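Local coordinates for transcriptional regulator (Corynebacterium diphtheriae, PDB 3LMM), which is of unknown function but is probably a multidomain transcriptional regulator that acts on DNA, at residues A[187-192]-A[260-265]; A[191-196]-A[230-235]; A[254-259]-A[268-273]; A[235-240]-A[310-315]; A[178-183]-A[221-226]. All blocks are in the same frame, centred on the assembly; numbering follows the deposited sequence.

How the interactions relate
From the N terminus, interaction 5 closes first, pairing 178-183 with 221-226 just before helix 226-232. Interactions 1 and 2 overlap at Ala-191 and Ala-192, at the start of helix 190-199, and both cross interaction 5. Interaction 2 closes on the end of helix 226-232, while interaction 1 reaches on to the start of helix 264-278. Interaction 4 opens at Leu-235, where interaction 2 ends, and runs to the end of helix 298-311. It crosses interaction 1 and encloses interaction 3, which also crosses interaction 1. Interaction 3 joins strand 252-256 to helix 264-278. Together the contacts tie a group of short helices to the six-stranded mixed sheet and its helices.

Interaction 1 (A[187-192]-A[260-265]); sequences DARPAA and PEKSCL
Arg-189 lays its guanidinium over the backbone carbonyl of Glu-261. The side chain leaves CB with CG beside the backbone N (chi1 -28°) and runs on to CD, which lies 3.7 Å from Glu-261 O and 4.1 Å from Ser-263 N. A bend at chi3 (75°) then turns the flat group. Glu-261 O sits under the centre of one face, 3.1 Å from Arg-189 CZ. NE, NH1 and NH2 are all near this oxygen, but their N-H bonds do not point at it. The contact is therefore a carbonyl against a charged face and not a hydrogen bond. At the tip, NH2 is 3.9 Å from Lys-262 CA. Arg-189 NH2 makes its salt bridge with Glu-266 OE2, in the first turn of helix 264-278.

Further along, Ala-192 CB rests 3.4 Å from Ser-263 OG. That hydroxyl is hydrogen-bonded to Glu-266 OE1, so one carboxylate holds both Arg-189 and Ser-263. Leu-265 CD1 reaches the carbonyl of Ala-192, at 4.1 Å from its O. Arg-189 and Ser-263 each occupy the residue just before a helix, and the contact joins the N-terminal ends of helices 190-199 and 264-278. The side chain of Ser-263 also caps a backbone N in the first turn of helix 264-278, a classic serine N-cap.

Interaction 2 (A[191-196]-A[230-235]); sequences AALALA and LLFTSL
The last turn of helix 226-232 packs against helix 190-199, where Phe-232 meets Ala-192, Leu-193 and Ala-196. Ala-192 CB approaches the ring obliquely, 3.8 Å from Phe-232 CD2. One turn on, Ala-196 CB lies at the ring edge, near its plane, 3.9 Å from Phe-232 CE2. With only methyls at these positions, the ring lies close to the helix backbone; Phe-232 CE2 is 3.9 Å from Ala-192 O. Leu-193 crosses the Phe-232 side chain at about a right angle. Its CD2 is oblique to the ring, 3.9 Å from Phe-232 CE2.

The ring is one element of a small helical cluster, in which helix 208-214 adds Leu-212 and helix 264-278 adds Leu-265. Phe-232 CG stands beside its backbone N (chi1 -64°), which directs the ring to helix 190-199. A backbone hydrogen bond between Arg-189 N and Phe-232 O joins the start of one helix to the end of the other. Leu-231 turns to helix 357-365 and meets Leu-359, Leu-362 and Tyr-363.

Interaction 3 (A[254-259]-A[268-273]); sequences NRVVPE and LDYLEQ
The Tyr-270 ring takes the carboxylate of Glu-259 over one face. Glu-259 OE1 lies 4.1 Å above the ring plane, offset toward the rim, and its nearest ring atom is CZ. Carboxylate and ring planes are 61° apart, and the two side chains cross at about a right angle. A bend at chi2 (91°) brings the glutamate carboxylate over the ring. The same OE1 forms a long, weak ion pair with Lys-262 NZ.

Pro-258 and Val-256 meet the ring obliquely. Pro-258 CB is 3.5 Å from Tyr-270 CD2. Val-256 CG2 is 3.4 Å from Tyr-270 CE2, and these two side chains run past each other in opposite directions. The tyrosine has CG anti to its own backbone N (chi1 -165°), which carries the ring out from the helix over the chain leaving strand 252-256.

That strand is an outermost one of the six-stranded mixed sheet and runs antiparallel to 240-245. Helix 264-278 follows it after a short loop and packs against this edge pair of strands. Leu-271, on the side of helix 264-278 that faces the sheet, has CD2 4.0 Å from Pro-258 CD and 4.1 Å from Val-256 O. Leu-271 also touches Leu-242 of strand 240-245 and Met-305 of helix 298-311.

Interaction 4 (A[235-240]-A[310-315]); sequences LDRTAI and IHRDWN
Ala-239 and Leu-235 pack against the indole of Trp-314, where the loop leading into strand 240-245 of the six-stranded mixed sheet meets the chain leaving helix 298-311. Ala-239 CB touches the ring edge, near its plane, 3.5 Å from Trp-314 CH2. Leu-235 crosses the indole at about a right angle, with CD1 3.8 Å from Trp-314 CZ3. Over the centre of one indole face lies CD of Arg-312, whose extended chain starts with CG anti to the backbone N (chi1 177°). The edge of its guanidinium faces Ala-239, with NE 3.7 Å from Ala-239 O.

Around this shell, Trp-314 NE1 is hydrogen-bonded to Met-309 O, which fixes the indole against the end of the helix. Gln-267 grips the loop through Arg-237 O and Ala-239 N, and Ala-239 also pairs through its backbone with Ile-320. Arg-237 NH1 is hydrogen-bonded to Arg-316 O and lies 4.4 Å from Arg-312 NH2; both guanidinium groups also make weak hydrogen bonds to Ser-317 O.

Interaction 5 (A[178-183]-A[221-226]); sequences AQVTTA and EGFLSQ
Thr-181 and Leu-224 carry the polar part of this contact between two weakly bonded strands. The main hydrogen bonds centre on Leu-224. Its O takes Thr-181 N at 3.2 Å, and Thr-181 OG1 at 2.8 Å from above the carbonyl plane. Leu-224 N donates to Ala-183 O at 2.8 Å, with an N-H...O angle of 158°. A weak bond from Gln-226 N to Gln-179 O lies at the other end.

The threonine hydroxyl has a second role. OG1 sits between its backbone N and carbonyl carbon (chi1 74°), and it accepts from Ala-183 N at 3.1 Å. This forms an ST turn where the chain bends at Thr-182.

Two CA-H...O contacts add to the pairing, from Ser-225 CA to Gln-179 O and from Phe-223 CA to Ala-183 O. Val-180 and Ser-225 form an antiparallel, non-hydrogen-bonded pair.

Apolar contacts flank the pairing. Val-180 CG1 lies 3.6 Å from Phe-223 CB, and Ala-183 CB meets Leu-224 CD1 at 4.0 Å. The Phe-223 ring lies against backbone: CD1 is 3.0 Å from Thr-181 O, and the ring edge meets Thr-182 C.

In a methyl-to-amide contact, Thr-181 CG2 is 3.4 Å from Gln-226 OE1, the side chains crossing at about a right angle.

Ser-225 caps helix 226-232 through Gly-228 N. Thr-181 gives both donors to Leu-224 O, and its hydroxyl also accepts from Ala-183 N, so one residue ties the strand pairing to the corner at Thr-182.

Interaction 1 (A[187-192]-A[260-265])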
# COMPACT_ATOMS: atom_id res chain seq x y z
N ASP A 187 -12.20 17.85 -23.30
CA ASP A 187 -11.96 16.49 -23.76
C ASP A 187 -12.44 15.46 -22.73
O ASP A 187 -12.53 14.28 -23.04
CB ASP A 187 -10.47 16.28 -24.03
CG ASP A 187 -9.96 17.10 -25.23
OD1 ASP A 187 -8.93 17.79 -25.08
OD2 ASP A 187 -10.59 17.03 -26.31
N ALA A 188 -12.75 15.93 -21.53
CA ALA A 188 -13.22 15.05 -20.47
C ALA A 188 -14.68 14.66 -20.71
O ALA A 188 -15.56 15.53 -20.80
CB ALA A 188 -13.10 15.75 -19.13
N ARG A 189 -14.94 13.36 -20.79
CA ARG A 189 -16.30 12.89 -21.04
C ARG A 189 -17.17 13.03 -19.80
O ARG A 189 -16.74 12.71 -18.69
CB ARG A 189 -16.27 11.42 -21.48
CG ARG A 189 -14.99 11.03 -22.19
CD ARG A 189 -15.09 9.67 -22.84
NE ARG A 189 -15.89 9.73 -24.05
CZ ARG A 189 -16.91 8.92 -24.30
NH1 ARG A 189 -17.58 9.03 -25.44
NH2 ARG A 189 -17.26 8.00 -23.41
N PRO A 190 -18.40 13.53 -19.97
CA PRO A 190 -19.30 13.69 -18.83
C PRO A 190 -19.58 12.37 -18.12
O PRO A 190 -19.77 12.33 -16.91
CB PRO A 190 -20.55 14.29 -19.46
CG PRO A 190 -20.49 13.76 -20.88
CD PRO A 190 -19.05 13.95 -21.22
N ALA A 191 -19.60 11.29 -18.89
CA ALA A 191 -19.85 9.96 -18.36
C ALA A 191 -18.77 9.57 -17.36
O ALA A 191 -19.05 8.96 -16.32
CB ALA A 191 -19.90 8.95 -19.48
N ALA A 192 -17.53 9.90 -17.70
CA ALA A 192 -16.39 9.59 -16.85
C ALA A 192 -16.46 10.43 -15.58
O ALA A 192 -16.21 9.93 -14.48
CB ALA A 192 -15.11 9.89 -17.59
N PRO A 260 -14.04 1.23 -27.42
CA PRO A 260 -12.83 2.05 -27.40
C PRO A 260 -12.99 3.55 -27.17
O PRO A 260 -12.04 4.21 -26.74
CB PRO A 260 -12.20 1.76 -28.75
CG PRO A 260 -13.38 1.49 -29.61
CD PRO A 260 -14.19 0.58 -28.73
N GLU A 261 -14.16 4.11 -27.45
CA GLU A 261 -14.37 5.54 -27.25
C GLU A 261 -14.56 5.86 -25.78
O GLU A 261 -14.78 7.02 -25.43
CB GLU A 261 -15.58 6.03 -28.04
CG GLU A 261 -15.88 5.24 -29.30
CD GLU A 261 -16.74 4.04 -29.01
OE1 GLU A 261 -17.81 4.21 -28.36
OE2 GLU A 261 -16.38 2.92 -29.45
N LYS A 262 -14.50 4.85 -24.92
CA LYS A 262 -14.67 5.07 -23.49
C LYS A 262 -13.34 5.27 -22.79
O LYS A 262 -12.32 4.71 -23.18
CB LYS A 262 -15.42 3.90 -22.85
CG LYS A 262 -16.80 3.63 -23.45
CD LYS A 262 -17.65 2.66 -22.61
CE LYS A 262 -19.09 2.59 -23.14
NZ LYS A 262 -20.05 1.90 -22.22
N SER A 263 -13.36 6.09 -21.75
CA SER A 263 -12.18 6.38 -20.95
C SER A 263 -11.91 5.14 -20.09
O SER A 263 -12.74 4.24 -20.01
CB SER A 263 -12.45 7.59 -20.06
OG SER A 263 -13.59 7.38 -19.25
N CYS A 264 -10.75 5.10 -19.43
CA CYS A 264 -10.42 3.95 -18.60
C CYS A 264 -11.43 3.77 -17.48
O CYS A 264 -11.79 2.65 -17.14
CB CYS A 264 -9.02 4.11 -17.99
SG CYS A 264 -7.67 3.68 -19.11
N LEU A 265 -11.86 4.88 -16.89
CA LEU A 265 -12.84 4.81 -15.81
C LEU A 265 -14.12 4.16 -16.32
O LEU A 265 -14.74 3.34 -15.63
CB LEU A 265 -13.16 6.21 -15.28
CG LEU A 265 -12.03 6.94 -14.58
CD1 LEU A 265 -12.48 8.35 -14.26
CD2 LEU A 265 -11.62 6.20 -13.32

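Interaction 2 (A[191-196]-A[230-235])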
# COMPACT_ATOMS: atom_id res chain seq x y z
N ALA A 191 -19.60 11.29 -18.89
CA ALA A 191 -19.85 9.96 -18.36
C ALA A 191 -18.77 9.57 -17.36
O ALA A 191 -19.05 8.96 -16.32
CB ALA A 191 -19.90 8.95 -19.48
N ALA A 192 -17.53 9.90 -17.70
CA ALA A 192 -16.39 9.59 -16.85
C ALA A 192 -16.46 10.43 -15.58
O ALA A 192 -16.21 9.93 -14.48
CB ALA A 192 -15.11 9.89 -17.59
N LEU A 193 -16.80 11.70 -15.75
CA LEU A 193 -16.90 12.59 -14.61
C LEU A 193 -18.03 12.14 -13.72
O LEU A 193 -17.92 12.16 -12.49
CB LEU A 193 -17.16 14.01 -15.08
CG LEU A 193 -15.89 14.70 -15.55
CD1 LEU A 193 -16.23 15.91 -16.37
CD2 LEU A 193 -15.04 15.06 -14.36
N ALA A 194 -19.13 11.73 -14.34
CA ALA A 194 -20.29 11.27 -13.58
C ALA A 194 -19.89 10.10 -12.69
O ALA A 194 -20.29 10.02 -11.52
CB ALA A 194 -21.39 10.86 -14.53
N LEU A 195 -19.09 9.20 -13.26
CA LEU A 195 -18.60 8.02 -12.57
C LEU A 195 -17.78 8.38 -11.35
O LEU A 195 -17.95 7.78 -10.30
CB LEU A 195 -17.72 7.21 -13.51
CG LEU A 195 -18.44 6.10 -14.25
CD1 LEU A 195 -17.54 5.51 -15.31
CD2 LEU A 195 -18.85 5.06 -13.24
N ALA A 196 -16.89 9.34 -11.52
CA ALA A 196 -16.02 9.77 -10.43
C ALA A 196 -16.87 10.31 -9.30
O ALA A 196 -16.56 10.08 -8.14
CB ALA A 196 -15.08 10.83 -10.92
N LEU A 230 -5.73 9.88 -19.63
CA LEU A 230 -5.97 8.45 -19.71
C LEU A 230 -7.23 8.04 -18.97
O LEU A 230 -7.93 7.11 -19.38
CB LEU A 230 -4.75 7.72 -19.14
CG LEU A 230 -4.45 6.24 -19.44
CD1 LEU A 230 -4.63 5.42 -18.19
CD2 LEU A 230 -5.34 5.73 -20.54
N LEU A 231 -7.54 8.74 -17.89
CA LEU A 231 -8.72 8.41 -17.09
C LEU A 231 -10.07 9.03 -17.48
O LEU A 231 -11.09 8.36 -17.41
CB LEU A 231 -8.44 8.69 -15.61
CG LEU A 231 -8.30 7.42 -14.76
CD1 LEU A 231 -7.30 6.47 -15.40
CD2 LEU A 231 -7.88 7.79 -13.35
N PHE A 232 -10.08 10.30 -17.89
CA PHE A 232 -11.33 10.94 -18.25
C PHE A 232 -11.55 11.18 -19.74
O PHE A 232 -12.54 11.80 -20.14
CB PHE A 232 -11.47 12.25 -17.50
CG PHE A 232 -11.55 12.08 -16.02
CD1 PHE A 232 -10.39 12.04 -15.24
CD2 PHE A 232 -12.78 11.97 -15.38
CE1 PHE A 232 -10.47 11.90 -13.85
CE2 PHE A 232 -12.86 11.83 -13.99
CZ PHE A 232 -11.70 11.80 -13.22
N THR A 233 -10.63 10.69 -20.55
CA THR A 233 -10.68 10.85 -22.00
C THR A 233 -10.63 9.50 -22.70
O THR A 233 -9.89 8.61 -22.29
CB THR A 233 -9.47 11.68 -22.49
OG1 THR A 233 -9.73 13.07 -22.24
CG2 THR A 233 -9.20 11.44 -23.96
N SER A 234 -11.41 9.36 -23.77
CA SER A 234 -11.41 8.09 -24.51
C SER A 234 -10.03 7.80 -25.07
O SER A 234 -9.42 8.67 -25.70
CB SER A 234 -12.46 8.11 -25.63
OG SER A 234 -12.40 9.27 -26.46
N LEU A 235 -9.52 6.59 -24.84
CA LEU A 235 -8.20 6.26 -25.35
C LEU A 235 -8.31 5.48 -26.66
O LEU A 235 -7.44 4.68 -27.00
CB LEU A 235 -7.38 5.46 -24.33
CG LEU A 235 -7.70 3.97 -24.13
CD1 LEU A 235 -6.74 3.37 -23.12
CD2 LEU A 235 -9.14 3.84 -23.69

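Interaction 3 (A[254-259]-A[268-273])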
# COMPACT_ATOMS: atom_id res chain seq x y z
N ASN A 254 -18.30 -16.73 -24.04
CA ASN A 254 -18.78 -15.38 -24.27
C ASN A 254 -17.73 -14.37 -23.86
O ASN A 254 -16.90 -14.64 -23.00
CB ASN A 254 -20.06 -15.17 -23.47
CG ASN A 254 -20.78 -13.93 -23.88
OD1 ASN A 254 -20.30 -12.82 -23.66
ND2 ASN A 254 -21.93 -14.10 -24.50
N ARG A 255 -17.76 -13.19 -24.48
CA ARG A 255 -16.78 -12.18 -24.15
C ARG A 255 -17.41 -10.80 -24.12
O ARG A 255 -18.34 -10.51 -24.87
CB ARG A 255 -15.63 -12.21 -25.16
CG ARG A 255 -16.09 -12.21 -26.60
CD ARG A 255 -14.92 -12.06 -27.56
NE ARG A 255 -14.06 -13.24 -27.67
CZ ARG A 255 -14.33 -14.31 -28.41
NH1 ARG A 255 -13.48 -15.33 -28.45
NH2 ARG A 255 -15.46 -14.37 -29.12
N VAL A 256 -16.92 -9.95 -23.22
CA VAL A 256 -17.42 -8.59 -23.10
C VAL A 256 -16.26 -7.62 -23.28
O VAL A 256 -15.37 -7.54 -22.45
CB VAL A 256 -18.11 -8.36 -21.72
CG1 VAL A 256 -17.28 -8.96 -20.62
CG2 VAL A 256 -18.34 -6.88 -21.48
N VAL A 257 -16.28 -6.90 -24.40
CA VAL A 257 -15.24 -5.94 -24.76
C VAL A 257 -15.79 -4.51 -24.78
O VAL A 257 -16.61 -4.17 -25.63
CB VAL A 257 -14.64 -6.28 -26.17
CG1 VAL A 257 -13.78 -7.52 -26.10
CG2 VAL A 257 -15.76 -6.50 -27.18
N PRO A 258 -15.33 -3.66 -23.84
CA PRO A 258 -15.80 -2.27 -23.79
C PRO A 258 -15.48 -1.47 -25.05
O PRO A 258 -14.47 -1.71 -25.70
CB PRO A 258 -15.09 -1.72 -22.55
CG PRO A 258 -13.82 -2.48 -22.54
CD PRO A 258 -14.28 -3.89 -22.84
N GLU A 259 -16.35 -0.51 -25.37
CA GLU A 259 -16.16 0.32 -26.56
C GLU A 259 -14.94 1.23 -26.42
O GLU A 259 -14.81 1.94 -25.42
CB GLU A 259 -17.41 1.18 -26.82
CG GLU A 259 -18.70 0.39 -27.06
CD GLU A 259 -19.48 0.13 -25.79
OE1 GLU A 259 -18.86 -0.27 -24.77
OE2 GLU A 259 -20.72 0.31 -25.81
N LEU A 268 -13.24 0.60 -17.03
CA LEU A 268 -13.11 -0.15 -15.78
C LEU A 268 -14.50 -0.52 -15.27
O LEU A 268 -14.78 -1.68 -14.98
CB LEU A 268 -12.41 0.68 -14.71
CG LEU A 268 -12.46 0.01 -13.34
CD1 LEU A 268 -11.26 -0.92 -13.14
CD2 LEU A 268 -12.46 1.10 -12.27
N ASP A 269 -15.36 0.49 -15.17
CA ASP A 269 -16.71 0.26 -14.71
C ASP A 269 -17.40 -0.81 -15.55
O ASP A 269 -17.94 -1.77 -15.02
CB ASP A 269 -17.53 1.56 -14.78
CG ASP A 269 -18.97 1.34 -14.38
OD1 ASP A 269 -19.19 0.87 -13.24
OD2 ASP A 269 -19.87 1.64 -15.20
N TYR A 270 -17.36 -0.65 -16.87
CA TYR A 270 -18.00 -1.59 -17.77
C TYR A 270 -17.58 -3.02 -17.46
O TYR A 270 -18.40 -3.93 -17.50
CB TYR A 270 -17.66 -1.24 -19.21
CG TYR A 270 -18.54 -1.91 -20.24
CD1 TYR A 270 -19.85 -1.50 -20.45
CD2 TYR A 270 -18.05 -2.95 -21.03
CE1 TYR A 270 -20.65 -2.10 -21.42
CE2 TYR A 270 -18.84 -3.56 -22.00
CZ TYR A 270 -20.14 -3.13 -22.19
OH TYR A 270 -20.91 -3.73 -23.15
N LEU A 271 -16.30 -3.22 -17.16
CA LEU A 271 -15.81 -4.56 -16.84
C LEU A 271 -16.33 -5.01 -15.47
O LEU A 271 -16.84 -6.12 -15.32
CB LEU A 271 -14.28 -4.57 -16.84
CG LEU A 271 -13.66 -5.66 -17.72
CD1 LEU A 271 -14.07 -7.01 -17.19
CD2 LEU A 271 -14.12 -5.49 -19.16
N GLU A 272 -16.21 -4.13 -14.47
CA GLU A 272 -16.70 -4.42 -13.13
C GLU A 272 -18.17 -4.81 -13.16
O GLU A 272 -18.58 -5.77 -12.52
CB GLU A 272 -16.52 -3.19 -12.22
CG GLU A 272 -15.08 -2.87 -11.84
CD GLU A 272 -14.97 -1.69 -10.88
OE1 GLU A 272 -15.47 -0.59 -11.21
OE2 GLU A 272 -14.37 -1.86 -9.79
N GLN A 273 -18.96 -4.05 -13.91
CA GLN A 273 -20.39 -4.30 -14.05
C GLN A 273 -20.65 -5.73 -14.50
O GLN A 273 -21.31 -6.50 -13.80
CB GLN A 273 -20.99 -3.37 -15.10
CG GLN A 273 -21.10 -1.93 -14.71
CD GLN A 273 -22.19 -1.71 -13.69
OE1 GLN A 273 -21.91 -1.50 -12.51
NE2 GLN A 273 -23.44 -1.79 -14.14

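Interaction 4 (A[235-240]-A[310-315])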
# COMPACT_ATOMS: atom_id res chain seq x y z
N LEU A 235 -9.52 6.59 -24.84
CA LEU A 235 -8.20 6.26 -25.35
C LEU A 235 -8.31 5.48 -26.66
O LEU A 235 -7.44 4.68 -27.00
CB LEU A 235 -7.38 5.46 -24.33
CG LEU A 235 -7.70 3.97 -24.13
CD1 LEU A 235 -6.74 3.37 -23.12
CD2 LEU A 235 -9.14 3.84 -23.69
N ASP A 236 -9.40 5.74 -27.38
CA ASP A 236 -9.66 5.10 -28.66
C ASP A 236 -9.05 3.71 -28.80
O ASP A 236 -8.37 3.41 -29.78
CB ASP A 236 -9.14 6.00 -29.80
CG ASP A 236 -9.62 7.44 -29.68
OD1 ASP A 236 -8.86 8.29 -29.18
OD2 ASP A 236 -10.78 7.71 -30.07
N ARG A 237 -9.29 2.87 -27.81
CA ARG A 237 -8.81 1.49 -27.83
C ARG A 237 -9.23 0.75 -26.57
O ARG A 237 -9.54 1.36 -25.55
CB ARG A 237 -7.29 1.43 -27.98
CG ARG A 237 -6.45 1.29 -26.72
CD ARG A 237 -5.18 0.57 -27.12
NE ARG A 237 -4.10 0.56 -26.13
CZ ARG A 237 -3.53 1.65 -25.62
NH1 ARG A 237 -2.54 1.53 -24.74
NH2 ARG A 237 -3.96 2.86 -25.98
N THR A 238 -9.27 -0.56 -26.66
CA THR A 238 -9.67 -1.36 -25.53
C THR A 238 -8.57 -1.43 -24.51
O THR A 238 -7.42 -1.76 -24.83
CB THR A 238 -10.07 -2.75 -25.99
OG1 THR A 238 -11.23 -2.64 -26.80
CG2 THR A 238 -10.35 -3.64 -24.80
N ALA A 239 -8.90 -1.10 -23.27
CA ALA A 239 -7.91 -1.12 -22.21
C ALA A 239 -7.93 -2.46 -21.50
O ALA A 239 -6.89 -3.00 -21.13
CB ALA A 239 -8.18 0.00 -21.22
N ILE A 240 -9.13 -2.99 -21.34
CA ILE A 240 -9.31 -4.26 -20.65
C ILE A 240 -10.57 -4.93 -21.19
O ILE A 240 -11.53 -4.26 -21.56
CB ILE A 240 -9.46 -4.00 -19.13
CG1 ILE A 240 -9.47 -5.30 -18.36
CG2 ILE A 240 -10.74 -3.22 -18.85
CD1 ILE A 240 -9.16 -5.10 -16.92
N ILE A 310 -3.82 0.01 -13.00
CA ILE A 310 -2.87 0.99 -12.49
C ILE A 310 -1.42 0.67 -12.80
O ILE A 310 -0.63 1.57 -13.05
CB ILE A 310 -3.03 1.12 -10.95
CG1 ILE A 310 -4.39 1.76 -10.63
CG2 ILE A 310 -1.89 1.94 -10.37
CD1 ILE A 310 -4.65 1.97 -9.16
N HIS A 311 -1.06 -0.61 -12.77
CA HIS A 311 0.33 -0.99 -13.03
C HIS A 311 0.57 -1.60 -14.40
O HIS A 311 1.65 -2.09 -14.67
CB HIS A 311 0.82 -1.94 -11.94
CG HIS A 311 0.77 -1.33 -10.57
ND1 HIS A 311 -0.41 -1.11 -9.90
CD2 HIS A 311 1.75 -0.83 -9.78
CE1 HIS A 311 -0.16 -0.51 -8.74
NE2 HIS A 311 1.15 -0.33 -8.65
N ARG A 312 -0.46 -1.56 -15.25
CA ARG A 312 -0.41 -2.05 -16.63
C ARG A 312 0.77 -1.40 -17.32
O ARG A 312 1.37 -0.47 -16.78
CB ARG A 312 -1.70 -1.61 -17.31
CG ARG A 312 -1.82 -1.96 -18.75
CD ARG A 312 -3.04 -1.27 -19.29
NE ARG A 312 -3.45 -1.74 -20.60
CZ ARG A 312 -2.65 -1.91 -21.64
NH1 ARG A 312 -1.35 -1.65 -21.53
NH2 ARG A 312 -3.15 -2.33 -22.80
N ASP A 313 1.13 -1.86 -18.51
CA ASP A 313 2.24 -1.21 -19.17
C ASP A 313 1.73 0.09 -19.84
O ASP A 313 2.47 1.06 -19.95
CB ASP A 313 2.89 -2.13 -20.21
CG ASP A 313 4.23 -1.59 -20.70
OD1 ASP A 313 5.19 -2.38 -20.86
OD2 ASP A 313 4.35 -0.38 -20.95
N TRP A 314 0.47 0.12 -20.25
CA TRP A 314 -0.10 1.32 -20.86
C TRP A 314 0.61 1.84 -22.07
O TRP A 314 0.09 2.70 -22.80
CB TRP A 314 -0.21 2.46 -19.84
CG TRP A 314 -1.38 2.30 -18.96
CD1 TRP A 314 -1.40 2.40 -17.61
CD2 TRP A 314 -2.71 1.95 -19.36
NE1 TRP A 314 -2.65 2.12 -17.13
CE2 TRP A 314 -3.47 1.83 -18.18
CE3 TRP A 314 -3.32 1.69 -20.59
CZ2 TRP A 314 -4.83 1.50 -18.20
CZ3 TRP A 314 -4.66 1.36 -20.61
CH2 TRP A 314 -5.41 1.25 -19.43
N ASN A 315 1.81 1.36 -22.30
CA ASN A 315 2.55 1.78 -23.47
C ASN A 315 2.34 0.68 -24.50
O ASN A 315 2.62 0.87 -25.68
CB ASN A 315 4.03 1.95 -23.16
CG ASN A 315 4.84 2.32 -24.39
OD1 ASN A 315 5.73 1.58 -24.80
ND2 ASN A 315 4.53 3.47 -24.99

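Interaction 5 (A[178-183]-A[221-226])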
# COMPACT_ATOMS: atom_id res chain seq x y z
N ALA A 178 2.55 11.99 -15.39
CA ALA A 178 2.21 13.30 -14.81
C ALA A 178 2.51 14.44 -15.77
O ALA A 178 2.15 15.59 -15.50
CB ALA A 178 2.99 13.51 -13.51
N GLN A 179 3.15 14.11 -16.89
CA GLN A 179 3.51 15.11 -17.89
C GLN A 179 2.30 15.81 -18.50
O GLN A 179 1.21 15.23 -18.54
CB GLN A 179 4.32 14.45 -19.01
CG GLN A 179 4.77 15.41 -20.08
CD GLN A 179 5.44 14.70 -21.24
OE1 GLN A 179 6.59 14.27 -21.14
NE2 GLN A 179 4.72 14.56 -22.35
N VAL A 180 2.48 17.04 -18.97
CA VAL A 180 1.37 17.79 -19.56
C VAL A 180 1.06 17.30 -20.96
O VAL A 180 1.96 16.92 -21.70
CB VAL A 180 1.67 19.30 -19.66
CG1 VAL A 180 0.46 20.03 -20.25
CG2 VAL A 180 1.99 19.87 -18.28
N THR A 181 -0.23 17.29 -21.29
CA THR A 181 -0.68 16.87 -22.62
C THR A 181 -1.45 18.04 -23.23
O THR A 181 -1.57 19.11 -22.62
CB THR A 181 -1.65 15.68 -22.55
OG1 THR A 181 -2.92 16.13 -22.06
CG2 THR A 181 -1.12 14.60 -21.62
N THR A 182 -1.96 17.83 -24.44
CA THR A 182 -2.71 18.86 -25.16
C THR A 182 -4.20 18.77 -24.91
O THR A 182 -4.98 19.55 -25.47
CB THR A 182 -2.48 18.73 -26.65
OG1 THR A 182 -2.82 17.40 -27.07
CG2 THR A 182 -1.03 19.00 -26.98
N ALA A 183 -4.59 17.82 -24.06
CA ALA A 183 -5.98 17.58 -23.71
C ALA A 183 -6.45 18.63 -22.73
O ALA A 183 -5.74 18.97 -21.79
CB ALA A 183 -6.14 16.21 -23.12
N GLU A 221 -3.07 25.85 -16.74
CA GLU A 221 -3.32 26.44 -18.05
C GLU A 221 -4.58 25.81 -18.59
O GLU A 221 -5.11 26.25 -19.61
CB GLU A 221 -2.18 26.16 -19.03
CG GLU A 221 -1.16 27.28 -19.16
CD GLU A 221 -0.22 27.35 -17.98
OE1 GLU A 221 0.45 26.33 -17.70
OE2 GLU A 221 -0.13 28.42 -17.34
N GLY A 222 -5.04 24.77 -17.91
CA GLY A 222 -6.26 24.09 -18.32
C GLY A 222 -5.98 22.81 -19.08
O GLY A 222 -6.82 22.33 -19.84
N PHE A 223 -4.79 22.25 -18.88
CA PHE A 223 -4.40 21.02 -19.56
C PHE A 223 -4.47 19.81 -18.64
O PHE A 223 -4.26 19.93 -17.44
CB PHE A 223 -2.99 21.17 -20.14
CG PHE A 223 -2.92 22.07 -21.34
CD1 PHE A 223 -3.23 21.58 -22.60
CD2 PHE A 223 -2.58 23.41 -21.20
CE1 PHE A 223 -3.19 22.41 -23.71
CE2 PHE A 223 -2.54 24.25 -22.32
CZ PHE A 223 -2.85 23.75 -23.57
N LEU A 224 -4.77 18.64 -19.19
CA LEU A 224 -4.85 17.44 -18.38
C LEU A 224 -3.50 16.76 -18.41
O LEU A 224 -2.78 16.84 -19.40
CB LEU A 224 -5.89 16.48 -18.94
CG LEU A 224 -7.35 16.91 -18.92
CD1 LEU A 224 -8.16 15.88 -19.66
CD2 LEU A 224 -7.82 17.05 -17.48
N SER A 225 -3.15 16.09 -17.32
CA SER A 225 -1.89 15.37 -17.29
C SER A 225 -2.11 14.11 -18.09
O SER A 225 -3.21 13.85 -18.58
CB SER A 225 -1.50 15.00 -15.86
OG SER A 225 -2.46 14.16 -15.25
N GLN A 226 -1.06 13.32 -18.19
CA GLN A 226 -1.15 12.07 -18.93
C GLN A 226 -2.08 11.09 -18.20
O GLN A 226 -2.81 10.33 -18.83
CB GLN A 226 0.26 11.49 -19.10
CG GLN A 226 0.40 10.48 -20.23
CD GLN A 226 0.20 11.09 -21.59
OE1 GLN A 226 0.95 11.99 -22.00
NE2 GLN A 226 -0.80 10.61 -22.32